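Local coordinates for Alr3699 protein (Nostoc sp., PDB 4XSO), which is a glycosyltransferase-like protein of the GT-B clan, built from two Rossmann-like domains, whose precise function is not established, at residues F11-G16 with L23-I28; A29-D34 with T372-I377; G39-G44 with Q105-V110; A45-L50 with V57-N62. All coordinates share one frame; numbering follows the deposited sequence.

Contact 1: residues F11-G16 with L23-I28; sequences FLDQSG and LCLIDI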
loop_
_atom_site.group_PDB
_atom_site.type_symbol
_atom_site.label_atom_id
_atom_site.label_comp_id
_atom_site.label_asym_id
_atom_site.label_seq_id
_atom_site.Cartn_x
_atom_site.Cartn_y
_atom_site.Cartn_z
ATOM N N PHE A 11 -15.104 7.773 -5.069
ATOM C CA PHE A 11 -14.815 8.788 -4.055
ATOM C C PHE A 11 -14.403 7.980 -2.874
ATOM O O PHE A 11 -15.012 6.923 -2.616
ATOM C CB PHE A 11 -16.037 9.644 -3.673
ATOM C CG PHE A 11 -16.547 10.557 -4.763
ATOM C CD1 PHE A 11 -15.966 11.812 -4.980
ATOM C CD2 PHE A 11 -17.626 10.175 -5.565
ATOM C CE1 PHE A 11 -16.425 12.650 -5.964
ATOM C CE2 PHE A 11 -18.165 11.092 -6.466
ATOM C CZ PHE A 11 -17.548 12.289 -6.714
ATOM N N LEU A 12 -13.387 8.473 -2.171
ATOM C CA LEU A 12 -12.914 7.851 -0.971
ATOM C C LEU A 12 -12.814 8.823 0.168
ATOM O O LEU A 12 -12.345 9.968 0.035
ATOM C CB LEU A 12 -11.500 7.257 -1.203
ATOM C CG LEU A 12 -11.352 6.091 -2.131
ATOM C CD1 LEU A 12 -9.848 5.755 -2.286
ATOM C CD2 LEU A 12 -12.126 4.911 -1.545
ATOM N N ASP A 13 -13.231 8.382 1.344
ATOM C CA ASP A 13 -13.231 9.288 2.475
ATOM C C ASP A 13 -13.051 8.497 3.780
ATOM O O ASP A 13 -13.727 7.517 4.013
ATOM C CB ASP A 13 -14.497 10.143 2.463
ATOM C CG ASP A 13 -14.478 11.266 3.508
ATOM O OD1 ASP A 13 -14.330 10.967 4.730
ATOM O OD2 ASP A 13 -14.698 12.459 3.137
ATOM N N GLN A 14 -12.128 8.933 4.643
ATOM C CA GLN A 14 -11.719 8.060 5.752
ATOM C C GLN A 14 -12.766 7.988 6.863
ATOM O O GLN A 14 -12.784 7.034 7.635
ATOM C CB GLN A 14 -10.383 8.511 6.372
ATOM C CG GLN A 14 -10.537 9.713 7.290
ATOM C CD GLN A 14 -9.195 10.474 7.457
ATOM O OE1 GLN A 14 -8.441 10.668 6.517
ATOM N NE2 GLN A 14 -8.919 10.896 8.664
ATOM N N SER A 15 -13.647 8.966 6.938
ATOM C CA SER A 15 -14.556 9.070 8.074
ATOM C C SER A 15 -15.995 8.544 7.897
ATOM O O SER A 15 -16.639 8.767 6.870
ATOM C CB SER A 15 -14.634 10.526 8.529
ATOM O OG SER A 15 -15.240 10.602 9.800
ATOM N N GLY A 16 -16.478 7.899 8.962
ATOM C CA GLY A 16 -17.897 7.607 9.199
ATOM C C GLY A 16 -18.751 8.766 9.734
ATOM O O GLY A 16 -19.966 8.622 9.839
ATOM N N LEU A 23 -19.712 16.570 4.374
ATOM C CA LEU A 23 -20.844 17.352 3.903
ATOM C C LEU A 23 -20.565 17.935 2.548
ATOM O O LEU A 23 -21.452 17.950 1.668
ATOM C CB LEU A 23 -21.181 18.508 4.903
ATOM C CG LEU A 23 -21.539 18.135 6.372
ATOM C CD1 LEU A 23 -21.787 19.377 7.236
ATOM C CD2 LEU A 23 -22.742 17.207 6.440
ATOM N N CYS A 24 -19.350 18.467 2.356
ATOM C CA CYS A 24 -18.984 18.994 1.031
ATOM C C CYS A 24 -19.023 17.859 -0.023
ATOM O O CYS A 24 -19.469 18.068 -1.145
ATOM C CB CYS A 24 -17.622 19.708 1.054
ATOM S SG CYS A 24 -17.150 20.555 -0.486
ATOM N N LEU A 25 -18.582 16.659 0.363
ATOM C CA LEU A 25 -18.581 15.510 -0.541
ATOM C C LEU A 25 -20.010 15.114 -0.961
ATOM O O LEU A 25 -20.219 14.731 -2.103
ATOM C CB LEU A 25 -17.813 14.360 0.120
ATOM C CG LEU A 25 -17.676 13.057 -0.730
ATOM C CD1 LEU A 25 -16.879 13.337 -1.976
ATOM C CD2 LEU A 25 -17.023 11.912 0.054
ATOM N N ILE A 26 -21.009 15.309 -0.098
ATOM C CA ILE A 26 -22.421 15.081 -0.516
ATOM C C ILE A 26 -22.718 15.864 -1.804
ATOM O O ILE A 26 -23.208 15.323 -2.821
ATOM C CB ILE A 26 -23.454 15.506 0.578
ATOM C CG1 ILE A 26 -23.264 14.731 1.891
ATOM C CG2 ILE A 26 -24.888 15.355 0.077
ATOM C CD1 ILE A 26 -23.105 13.257 1.718
ATOM N N ASP A 27 -22.416 17.159 -1.720
ATOM C CA ASP A 27 -22.628 18.138 -2.778
ATOM C C ASP A 27 -21.770 17.874 -4.006
ATOM O O ASP A 27 -22.244 17.967 -5.181
ATOM C CB ASP A 27 -22.356 19.576 -2.231
ATOM C CG ASP A 27 -23.427 20.034 -1.191
ATOM O OD1 ASP A 27 -24.621 19.655 -1.336
ATOM O OD2 ASP A 27 -23.071 20.706 -0.199
ATOM N N ILE A 28 -20.529 17.465 -3.777
ATOM C CA ILE A 28 -19.637 17.144 -4.934
ATOM C C ILE A 28 -20.130 15.885 -5.685
ATOM O O ILE A 28 -20.180 15.876 -6.883
ATOM C CB ILE A 28 -18.200 16.956 -4.442
ATOM C CG1 ILE A 28 -17.593 18.252 -3.909
ATOM C CG2 ILE A 28 -17.321 16.442 -5.541
ATOM C CD1 ILE A 28 -16.461 17.992 -2.927
#
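Phe11 and Asp13 of strand 9-13 meet Leu25 and Ile28 of helix 20-29 in a buried, mostly apolar strand-helix contact. It lies inside the first beta-alpha-beta unit of the N-terminal Rossmann-like domain. The short segments 11-13 and 23-28 run almost antiparallel, at 174°, and their axes pass 10.7 Å apart. Leu25 does most of the work on the helix side. Its CG stands anti to the backbone N (chi1 -178°), and its two methyls part over the strand. CD1 comes obliquely to the Phe11 ring, 3.5 Å from Phe11 CD1. CD2 goes to Asp13 and lies 3.9 Å from Asp13 OD2. Ile28, one helical turn on, brings its CG2 branch to the same ring, 3.9 Å from Phe11 CE1. Phe11 thus meets two residues of one helical face. Its ring also makes an edge-to-face pair with Tyr101 of the neighbouring strand 99-102.

Asp13 ends the strand and turns its carboxylate to polar partners. OD1 accepts from Ser15 N at 3.1 Å with an N-H...O angle of 165°, which makes an Asx turn. OD2 is hydrogen-bonded to Asn103 ND2. Both carboxylate oxygens therefore have partners, although the residue is buried and a leucine methyl lies beside it. The carboxylate of Glu22 lies close to that of Asp13. No hydrogen bond crosses between strand and helix, so side-chain packing alone joins these two segments.

Contact 2: residues A29-D34 with T372-I377; sequences AKPYRD and TINQQI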
loop_
_atom_site.group_PDB
_atom_site.type_symbol
_atom_site.label_atom_id
_atom_site.label_comp_id
_atom_site.label_asym_id
_atom_site.label_seq_id
_atom_site.Cartn_x
_atom_site.Cartn_y
_atom_site.Cartn_z
ATOM N N ALA A 29 -20.574 14.878 -4.933
ATOM C CA ALA A 29 -20.982 13.593 -5.439
ATOM C C ALA A 29 -22.394 13.491 -6.071
ATOM O O ALA A 29 -22.622 12.676 -7.000
ATOM C CB ALA A 29 -20.842 12.590 -4.326
ATOM N N LYS A 30 -23.324 14.335 -5.649
ATOM C CA LYS A 30 -24.697 14.208 -6.109
ATOM C C LYS A 30 -24.876 14.199 -7.599
ATOM O O LYS A 30 -25.643 13.389 -8.075
ATOM C CB LYS A 30 -25.647 15.276 -5.485
ATOM C CG LYS A 30 -26.405 14.762 -4.256
ATOM C CD LYS A 30 -27.499 15.718 -3.751
ATOM C CE LYS A 30 -26.943 16.893 -2.953
ATOM N NZ LYS A 30 -27.992 17.670 -2.228
ATOM N N PRO A 31 -24.170 15.092 -8.340
ATOM C CA PRO A 31 -24.274 15.116 -9.781
ATOM C C PRO A 31 -23.801 13.816 -10.413
ATOM O O PRO A 31 -24.088 13.575 -11.609
ATOM C CB PRO A 31 -23.367 16.283 -10.209
ATOM C CG PRO A 31 -23.256 17.130 -9.008
ATOM C CD PRO A 31 -23.372 16.218 -7.830
ATOM N N TYR A 32 -23.085 13.002 -9.637
ATOM C CA TYR A 32 -22.428 11.793 -10.222
ATOM C C TYR A 32 -23.032 10.533 -9.623
ATOM O O TYR A 32 -22.535 9.422 -9.849
ATOM C CB TYR A 32 -20.897 11.799 -9.943
ATOM C CG TYR A 32 -20.270 12.992 -10.535
ATOM C CD1 TYR A 32 -19.997 13.028 -11.914
ATOM C CD2 TYR A 32 -19.903 14.079 -9.743
ATOM C CE1 TYR A 32 -19.446 14.147 -12.527
ATOM C CE2 TYR A 32 -19.327 15.204 -10.325
ATOM C CZ TYR A 32 -19.100 15.237 -11.711
ATOM O OH TYR A 32 -18.614 16.378 -12.298
ATOM N N ARG A 33 -24.136 10.689 -8.894
ATOM C CA ARG A 33 -24.595 9.629 -8.113
ATOM C C ARG A 33 -25.095 8.409 -8.920
ATOM O O ARG A 33 -25.230 7.368 -8.312
ATOM C CB ARG A 33 -25.592 10.080 -7.036
ATOM C CG ARG A 33 -26.973 10.310 -7.532
ATOM C CD ARG A 33 -27.832 10.780 -6.402
ATOM N NE ARG A 33 -29.197 10.862 -6.872
ATOM C CZ ARG A 33 -30.189 11.431 -6.201
ATOM N NH1 ARG A 33 -31.404 11.419 -6.724
ATOM N NH2 ARG A 33 -29.987 11.990 -5.007
ATOM N N ASP A 34 -25.351 8.523 -10.227
ATOM C CA ASP A 34 -25.666 7.339 -11.043
ATOM C C ASP A 34 -24.397 6.638 -11.569
ATOM O O ASP A 34 -24.453 5.597 -12.208
ATOM C CB ASP A 34 -26.506 7.734 -12.223
ATOM C CG ASP A 34 -25.897 8.923 -12.998
ATOM O OD1 ASP A 34 -25.019 9.721 -12.479
ATOM O OD2 ASP A 34 -26.260 9.027 -14.144
ATOM N N THR A 372 -22.375 26.972 -9.903
ATOM C CA THR A 372 -21.119 27.400 -10.432
ATOM C C THR A 372 -19.979 26.495 -9.984
ATOM O O THR A 372 -19.128 26.096 -10.827
ATOM C CB THR A 372 -20.835 28.838 -9.967
ATOM O OG1 THR A 372 -21.987 29.631 -10.269
ATOM C CG2 THR A 372 -19.541 29.404 -10.573
ATOM N N ILE A 373 -19.968 26.160 -8.689
ATOM C CA ILE A 373 -18.925 25.280 -8.147
ATOM C C ILE A 373 -18.982 23.952 -8.863
ATOM O O ILE A 373 -17.945 23.427 -9.221
ATOM C CB ILE A 373 -19.072 25.101 -6.629
ATOM C CG1 ILE A 373 -18.824 26.433 -5.934
ATOM C CG2 ILE A 373 -18.283 23.962 -6.041
ATOM C CD1 ILE A 373 -17.641 27.200 -6.394
ATOM N N ASN A 374 -20.172 23.358 -9.009
ATOM C CA ASN A 374 -20.250 22.046 -9.708
ATOM C C ASN A 374 -19.753 22.116 -11.139
ATOM O O ASN A 374 -19.100 21.172 -11.586
ATOM C CB ASN A 374 -21.660 21.474 -9.714
ATOM C CG ASN A 374 -22.051 20.892 -8.409
ATOM O OD1 ASN A 374 -21.193 20.582 -7.529
ATOM N ND2 ASN A 374 -23.363 20.743 -8.237
ATOM N N GLN A 375 -19.986 23.244 -11.829
ATOM C CA GLN A 375 -19.445 23.455 -13.180
ATOM C C GLN A 375 -17.906 23.465 -13.144
ATOM O O GLN A 375 -17.236 22.859 -13.983
ATOM C CB GLN A 375 -19.909 24.770 -13.772
ATOM C CG GLN A 375 -21.413 24.821 -13.952
ATOM C CD GLN A 375 -21.986 26.139 -14.516
ATOM O OE1 GLN A 375 -21.424 27.243 -14.348
ATOM N NE2 GLN A 375 -23.149 26.020 -15.156
ATOM N N GLN A 376 -17.347 24.175 -12.187
ATOM C CA GLN A 376 -15.875 24.207 -12.058
ATOM C C GLN A 376 -15.302 22.793 -11.831
ATOM O O GLN A 376 -14.323 22.360 -12.464
ATOM C CB GLN A 376 -15.525 25.110 -10.877
ATOM C CG GLN A 376 -15.749 26.542 -11.223
ATOM C CD GLN A 376 -15.565 27.444 -10.027
ATOM O OE1 GLN A 376 -15.013 27.053 -8.969
ATOM N NE2 GLN A 376 -16.043 28.667 -10.173
ATOM N N ILE A 377 -15.898 22.054 -10.905
ATOM C CA ILE A 377 -15.459 20.685 -10.687
ATOM C C ILE A 377 -15.545 19.839 -11.989
ATOM O O ILE A 377 -14.581 19.164 -12.358
ATOM C CB ILE A 377 -16.263 20.060 -9.517
ATOM C CG1 ILE A 377 -15.877 20.749 -8.188
ATOM C CG2 ILE A 377 -16.017 18.578 -9.436
ATOM C CD1 ILE A 377 -16.642 20.259 -6.974
HETATM O O HOH W 1 -19.616 18.505 -11.046
#
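Pro31 and Asn374 cross at about a right angle, the proline ring against the amide group. Pro31 follows helix 20-29, and Asn374 lies on the C-terminal helix 370-382. The tip of the proline ring does the touching. Pro31 CG is 3.7 Å from Asn374 ND2 and 4.0 Å from Asn374 CG. Asn374 CG is anti to its carbonyl carbon (chi1 -76°), which carries the amide out toward the proline. This is van der Waals contact, and no direct hydrogen bond joins the two segments.

Tyr32 reaches the helix with the end of its side chain. Its OH comes within 4.4 Å of Ile377 CG2, a loose approach. A water completes the link: it lies 2.7 Å from Tyr32 OH and donates to Asn374 O at 2.8 Å. The phenol is thus tied through water to the helix backbone. One face of the Tyr32 ring carries Pro31 CB, 4.1 Å above the plane and offset toward the rim. The two neighbouring residues therefore pack on each other as well as toward the helix.

The contact is only partly buried, with Pro31 on the outside and Tyr32 and Ile377 inside. It brings the C-terminal helix back against the N-terminal domain, as is common in GT-B proteins. Tyr32 also touches Ala378 and Leu381 of that helix and Ile9 of strand 9-13, while Ile377 packs on Ile178.

Contact 3: residues G39-G44 with Q105-V110; sequences GLFADG and QKALVV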
loop_
_atom_site.group_PDB
_atom_site.type_symbol
_atom_site.label_atom_id
_atom_site.label_comp_id
_atom_site.label_asym_id
_atom_site.label_seq_id
_atom_site.Cartn_x
_atom_site.Cartn_y
_atom_site.Cartn_z
ATOM N N GLY A 39 -16.538 5.204 -1.031
ATOM C CA GLY A 39 -15.905 4.227 -0.167
ATOM C C GLY A 39 -15.498 4.946 1.125
ATOM O O GLY A 39 -14.743 5.951 1.118
ATOM N N LEU A 40 -16.059 4.493 2.227
ATOM C CA LEU A 40 -15.651 4.969 3.521
ATOM C C LEU A 40 -14.722 3.962 4.234
ATOM O O LEU A 40 -14.829 2.772 4.043
ATOM C CB LEU A 40 -16.880 5.191 4.398
ATOM C CG LEU A 40 -17.936 6.187 3.920
ATOM C CD1 LEU A 40 -19.085 6.230 4.935
ATOM C CD2 LEU A 40 -17.320 7.557 3.720
ATOM N N PHE A 41 -13.859 4.463 5.090
ATOM C CA PHE A 41 -13.024 3.566 5.890
ATOM C C PHE A 41 -13.615 3.251 7.276
ATOM O O PHE A 41 -13.089 2.431 7.981
ATOM C CB PHE A 41 -11.604 4.139 6.023
ATOM C CG PHE A 41 -10.853 4.279 4.713
ATOM C CD1 PHE A 41 -11.311 3.713 3.528
ATOM C CD2 PHE A 41 -9.629 4.947 4.695
ATOM C CE1 PHE A 41 -10.585 3.849 2.351
ATOM C CE2 PHE A 41 -8.917 5.085 3.532
ATOM C CZ PHE A 41 -9.389 4.545 2.360
ATOM N N ALA A 42 -14.686 3.925 7.654
ATOM C CA ALA A 42 -15.401 3.647 8.912
ATOM C C ALA A 42 -16.887 3.801 8.621
ATOM O O ALA A 42 -17.279 4.690 7.850
ATOM C CB ALA A 42 -15.011 4.649 10.001
ATOM N N ASP A 43 -17.696 2.953 9.271
ATOM C CA ASP A 43 -19.142 3.107 9.334
ATOM C C ASP A 43 -19.480 4.215 10.313
ATOM O O ASP A 43 -18.650 4.591 11.123
ATOM C CB ASP A 43 -19.821 1.800 9.778
ATOM C CG ASP A 43 -21.282 1.702 9.307
ATOM O OD1 ASP A 43 -21.852 2.684 8.785
ATOM O OD2 ASP A 43 -21.836 0.613 9.420
ATOM N N GLY A 44 -20.689 4.756 10.196
ATOM C CA GLY A 44 -21.136 5.877 11.006
ATOM C C GLY A 44 -22.327 6.596 10.410
ATOM O O GLY A 44 -22.938 6.113 9.450
ATOM N N GLN A 105 -7.076 12.723 4.126
ATOM C CA GLN A 105 -5.673 12.265 4.083
ATOM C C GLN A 105 -5.411 10.792 3.981
ATOM O O GLN A 105 -4.585 10.344 3.187
ATOM C CB GLN A 105 -4.885 12.744 5.309
ATOM C CG GLN A 105 -4.345 14.125 5.188
ATOM C CD GLN A 105 -3.494 14.528 6.399
ATOM O OE1 GLN A 105 -3.846 15.464 7.137
ATOM N NE2 GLN A 105 -2.387 13.810 6.618
ATOM N N LYS A 106 -6.018 10.024 4.848
ATOM C CA LYS A 106 -5.905 8.585 4.718
ATOM C C LYS A 106 -6.493 8.048 3.414
ATOM O O LYS A 106 -6.069 6.980 2.903
ATOM C CB LYS A 106 -6.645 7.914 5.858
ATOM C CG LYS A 106 -6.255 8.402 7.279
ATOM C CD LYS A 106 -6.500 7.273 8.279
ATOM C CE LYS A 106 -7.062 7.735 9.602
ATOM N NZ LYS A 106 -5.988 8.217 10.498
ATOM N N ALA A 107 -7.481 8.739 2.863
ATOM C CA ALA A 107 -8.071 8.247 1.582
ATOM C C ALA A 107 -7.050 8.502 0.504
ATOM O O ALA A 107 -6.922 7.734 -0.477
ATOM C CB ALA A 107 -9.395 8.927 1.259
ATOM N N LEU A 108 -6.259 9.564 0.687
ATOM C CA LEU A 108 -5.209 9.926 -0.279
ATOM C C LEU A 108 -4.059 8.862 -0.250
ATOM O O LEU A 108 -3.564 8.391 -1.272
ATOM C CB LEU A 108 -4.675 11.384 -0.059
ATOM C CG LEU A 108 -3.386 11.457 -0.884
ATOM C CD1 LEU A 108 -3.730 11.762 -2.333
ATOM C CD2 LEU A 108 -2.393 12.363 -0.249
ATOM N N VAL A 109 -3.731 8.384 0.922
ATOM C CA VAL A 109 -2.715 7.331 1.017
ATOM C C VAL A 109 -3.144 6.046 0.323
ATOM O O VAL A 109 -2.498 5.528 -0.603
ATOM C CB VAL A 109 -2.340 7.145 2.501
ATOM C CG1 VAL A 109 -1.408 5.982 2.662
ATOM C CG2 VAL A 109 -1.695 8.437 3.000
ATOM N N VAL A 110 -4.302 5.558 0.720
ATOM C CA VAL A 110 -4.845 4.372 0.114
ATOM C C VAL A 110 -5.185 4.613 -1.339
ATOM O O VAL A 110 -4.957 3.771 -2.195
ATOM C CB VAL A 110 -6.112 3.905 0.897
ATOM C CG1 VAL A 110 -6.852 2.801 0.154
ATOM C CG2 VAL A 110 -5.762 3.508 2.314
#
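Phe41 carries this contact, which joins the loop after strand 36-40 to the first turns of helix 105-118 within the parallel-sheet, N-terminal Rossmann-like domain. Its interactions are of two kinds.

The first is apolar packing between side chains. Phe41 and Val110 come from opposite directions. Phe41 CZ is 3.6 Å from Val110 CB and 3.8 Å from each of its methyls, CG1 and CG2. CB and both methyls of Val110 gather at CZ, and CG2 reaches CE2 as well; CB comes to the ring obliquely. The Phe41 side chain leaves the backbone with CG anti to the carbonyl carbon (chi1 -63°), and this sends the ring across to the helix.

The second is contact with helix backbone. Lys106 O lies at the ring edge, in its plane, 3.5 Å from Phe41 CE2. That carbonyl also accepts the helical bond from Val110 N, so the ring edge meets an oxygen already in use. Ala107 CA comes obliquely, 3.8 Å from Phe41 CE2. No hydrogen bond joins the two segments.

Within the loop 39-44, Gly44, at the N-cap of helix 45-52, gives its N-H to Asp43 OD1 at 2.8 Å. The bond is bent, at 140°, and meets the oxygen on its anti side and from out of the carboxylate plane.

Phe41 also touches Gln14, whose OE1 accepts from Lys106 N. Leu83 of the second subunit packs on Phe41, Lys106 and Val110, placing the contact at the dimer interface. On another side of helix 105-118, Val109 meets helix 137-150 and Leu108 meets strand 122-126.

Contact 4: residues A45-L50 with V57-N62; sequences AFKTLL and VEVFTN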
loop_
_atom_site.group_PDB
_atom_site.type_symbol
_atom_site.label_atom_id
_atom_site.label_comp_id
_atom_site.label_asym_id
_atom_site.label_seq_id
_atom_site.Cartn_x
_atom_site.Cartn_y
_atom_site.Cartn_z
ATOM N N ALA A 45 -22.629 7.771 10.964
ATOM C CA ALA A 45 -23.718 8.620 10.498
ATOM C C ALA A 45 -23.548 9.136 9.067
ATOM O O ALA A 45 -24.530 9.530 8.437
ATOM C CB ALA A 45 -23.867 9.802 11.430
ATOM N N PHE A 46 -22.320 9.143 8.551
ATOM C CA PHE A 46 -22.085 9.713 7.236
ATOM C C PHE A 46 -22.620 8.784 6.141
ATOM O O PHE A 46 -23.072 9.241 5.106
ATOM C CB PHE A 46 -20.605 10.013 7.047
ATOM C CG PHE A 46 -20.288 10.685 5.745
ATOM C CD1 PHE A 46 -21.157 11.595 5.173
ATOM C CD2 PHE A 46 -19.119 10.387 5.064
ATOM C CE1 PHE A 46 -20.866 12.184 3.966
ATOM C CE2 PHE A 46 -18.834 10.975 3.843
ATOM C CZ PHE A 46 -19.717 11.878 3.292
ATOM N N LYS A 47 -22.509 7.503 6.404
ATOM C CA LYS A 47 -22.987 6.458 5.569
ATOM C C LYS A 47 -24.475 6.614 5.404
ATOM O O LYS A 47 -25.016 6.586 4.269
ATOM C CB LYS A 47 -22.703 5.108 6.231
ATOM C CG LYS A 47 -23.189 3.958 5.327
ATOM C CD LYS A 47 -22.715 2.639 5.817
ATOM C CE LYS A 47 -22.942 1.529 4.815
ATOM N NZ LYS A 47 -24.158 0.749 5.142
ATOM N N THR A 48 -25.148 6.787 6.546
ATOM C CA THR A 48 -26.626 6.991 6.542
ATOM C C THR A 48 -27.029 8.227 5.719
ATOM O O THR A 48 -27.949 8.134 4.832
ATOM C CB THR A 48 -27.213 6.964 8.011
ATOM O OG1 THR A 48 -26.734 5.791 8.685
ATOM C CG2 THR A 48 -28.731 6.878 8.007
ATOM N N LEU A 49 -26.318 9.340 5.924
ATOM C CA LEU A 49 -26.602 10.579 5.153
ATOM C C LEU A 49 -26.408 10.387 3.629
ATOM O O LEU A 49 -27.188 10.934 2.833
ATOM C CB LEU A 49 -25.754 11.781 5.554
ATOM C CG LEU A 49 -25.808 12.385 6.961
ATOM C CD1 LEU A 49 -24.748 13.502 7.071
ATOM C CD2 LEU A 49 -27.218 12.946 7.281
ATOM N N LEU A 50 -25.388 9.581 3.247
ATOM C CA LEU A 50 -25.156 9.266 1.845
ATOM C C LEU A 50 -26.328 8.453 1.305
ATOM O O LEU A 50 -26.869 8.766 0.277
ATOM C CB LEU A 50 -23.832 8.507 1.666
ATOM C CG LEU A 50 -22.581 9.395 1.826
ATOM C CD1 LEU A 50 -21.356 8.515 2.066
ATOM C CD2 LEU A 50 -22.444 10.236 0.553
ATOM N N VAL A 57 -22.775 3.870 -1.325
ATOM C CA VAL A 57 -21.741 3.931 -0.272
ATOM C C VAL A 57 -21.384 2.534 0.122
ATOM O O VAL A 57 -22.236 1.642 0.124
ATOM C CB VAL A 57 -22.098 4.838 0.938
ATOM C CG1 VAL A 57 -23.346 4.367 1.592
ATOM C CG2 VAL A 57 -20.971 4.824 1.987
ATOM N N GLU A 58 -20.098 2.343 0.399
ATOM C CA GLU A 58 -19.525 1.071 0.843
ATOM C C GLU A 58 -18.472 1.362 1.902
ATOM O O GLU A 58 -17.716 2.370 1.832
ATOM C CB GLU A 58 -18.825 0.322 -0.301
ATOM C CG GLU A 58 -18.361 -1.087 0.108
ATOM C CD GLU A 58 -17.986 -1.973 -1.076
ATOM O OE1 GLU A 58 -18.265 -1.573 -2.233
ATOM O OE2 GLU A 58 -17.407 -3.065 -0.846
ATOM N N VAL A 59 -18.430 0.497 2.903
ATOM C CA VAL A 59 -17.459 0.662 3.972
ATOM C C VAL A 59 -16.361 -0.368 3.716
ATOM O O VAL A 59 -16.642 -1.555 3.669
ATOM C CB VAL A 59 -18.118 0.451 5.358
ATOM C CG1 VAL A 59 -17.045 0.350 6.429
ATOM C CG2 VAL A 59 -19.072 1.594 5.687
ATOM N N PHE A 60 -15.117 0.071 3.558
ATOM C CA PHE A 60 -13.995 -0.868 3.353
ATOM C C PHE A 60 -13.278 -1.064 4.682
ATOM O O PHE A 60 -12.948 -0.087 5.372
ATOM C CB PHE A 60 -13.040 -0.313 2.333
ATOM C CG PHE A 60 -13.610 -0.268 0.955
ATOM C CD1 PHE A 60 -13.622 -1.402 0.165
ATOM C CD2 PHE A 60 -14.166 0.893 0.459
ATOM C CE1 PHE A 60 -14.141 -1.376 -1.111
ATOM C CE2 PHE A 60 -14.692 0.923 -0.804
ATOM C CZ PHE A 60 -14.703 -0.215 -1.587
ATOM N N THR A 61 -13.071 -2.316 5.076
ATOM C CA THR A 61 -12.435 -2.568 6.372
ATOM C C THR A 61 -11.221 -3.379 6.116
ATOM O O THR A 61 -11.069 -3.985 5.029
ATOM C CB THR A 61 -13.282 -3.450 7.300
ATOM O OG1 THR A 61 -13.414 -4.734 6.681
ATOM C CG2 THR A 61 -14.640 -2.855 7.546
ATOM N N ASN A 62 -10.415 -3.493 7.164
ATOM C CA ASN A 62 -9.254 -4.338 7.088
ATOM C C ASN A 62 -9.480 -5.833 7.389
ATOM O O ASN A 62 -8.540 -6.530 7.698
ATOM C CB ASN A 62 -8.117 -3.761 7.926
ATOM C CG ASN A 62 -6.783 -3.964 7.258
ATOM O OD1 ASN A 62 -6.638 -3.771 6.045
ATOM N ND2 ASN A 62 -5.797 -4.385 8.039
#
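Lys47 lays its aliphatic chain over Val57 and Val59 of the edge strand 57-59. Lys47 CG is 3.8 Å from Val57 CG1, where the two side chains cross at a slant. Further out, Lys47 CD is 3.8 Å from Val59 CG2, and the crossing is nearly square. The chain is extended from CG anti to the backbone N (chi1 -179°) and bends only at its last torsion. The bend carries NZ to a salt bridge with Glu51 on the same helix. The methylenes therefore serve the packing while the charge is paired along the helix.

Leu50, one turn on, meets Val57 at about a right angle. Its CD1 lies 3.7 Å from Val57 CG2, and CB faces Val57 CB at 4.1 Å. Helix 45-52 is the crossover of the beta-alpha-beta unit that joins strand 36-40 to strand 57-59, the outermost strand on this side of the parallel sheet. The short axes run at 159° to each other and approach to 9.0 Å. Leu50 CD1 also sits over the centre of the Phe46 ring, 3.9 Å above its plane. Phe46 and Leu50 both also touch Ile26 of helix 20-29.

From the N terminus, contact 1 closes a short loop between strand 9-13 and helix 20-29. Contact 2 opens where that helix ends and closes only at helix 370-382, so it spans most of the chain. Contacts 3 and 4 both lie inside its loop. Contact 4 is nested in turn within contact 3, which runs from the end of strand 36-40 to helix 105-118. Contacts 1, 3 and 4 reach the same parallel sheet. Contact 3 joins contacts 1 and 4 through neighbouring strands, while contacts 1 and 4 meet through Gly16 and Ile26 with helix 45-52. Contact 2 touches contact 1 alone, through Phe11, Asp27 and Ile28, and ties the C-terminal helix to the N-terminal domain.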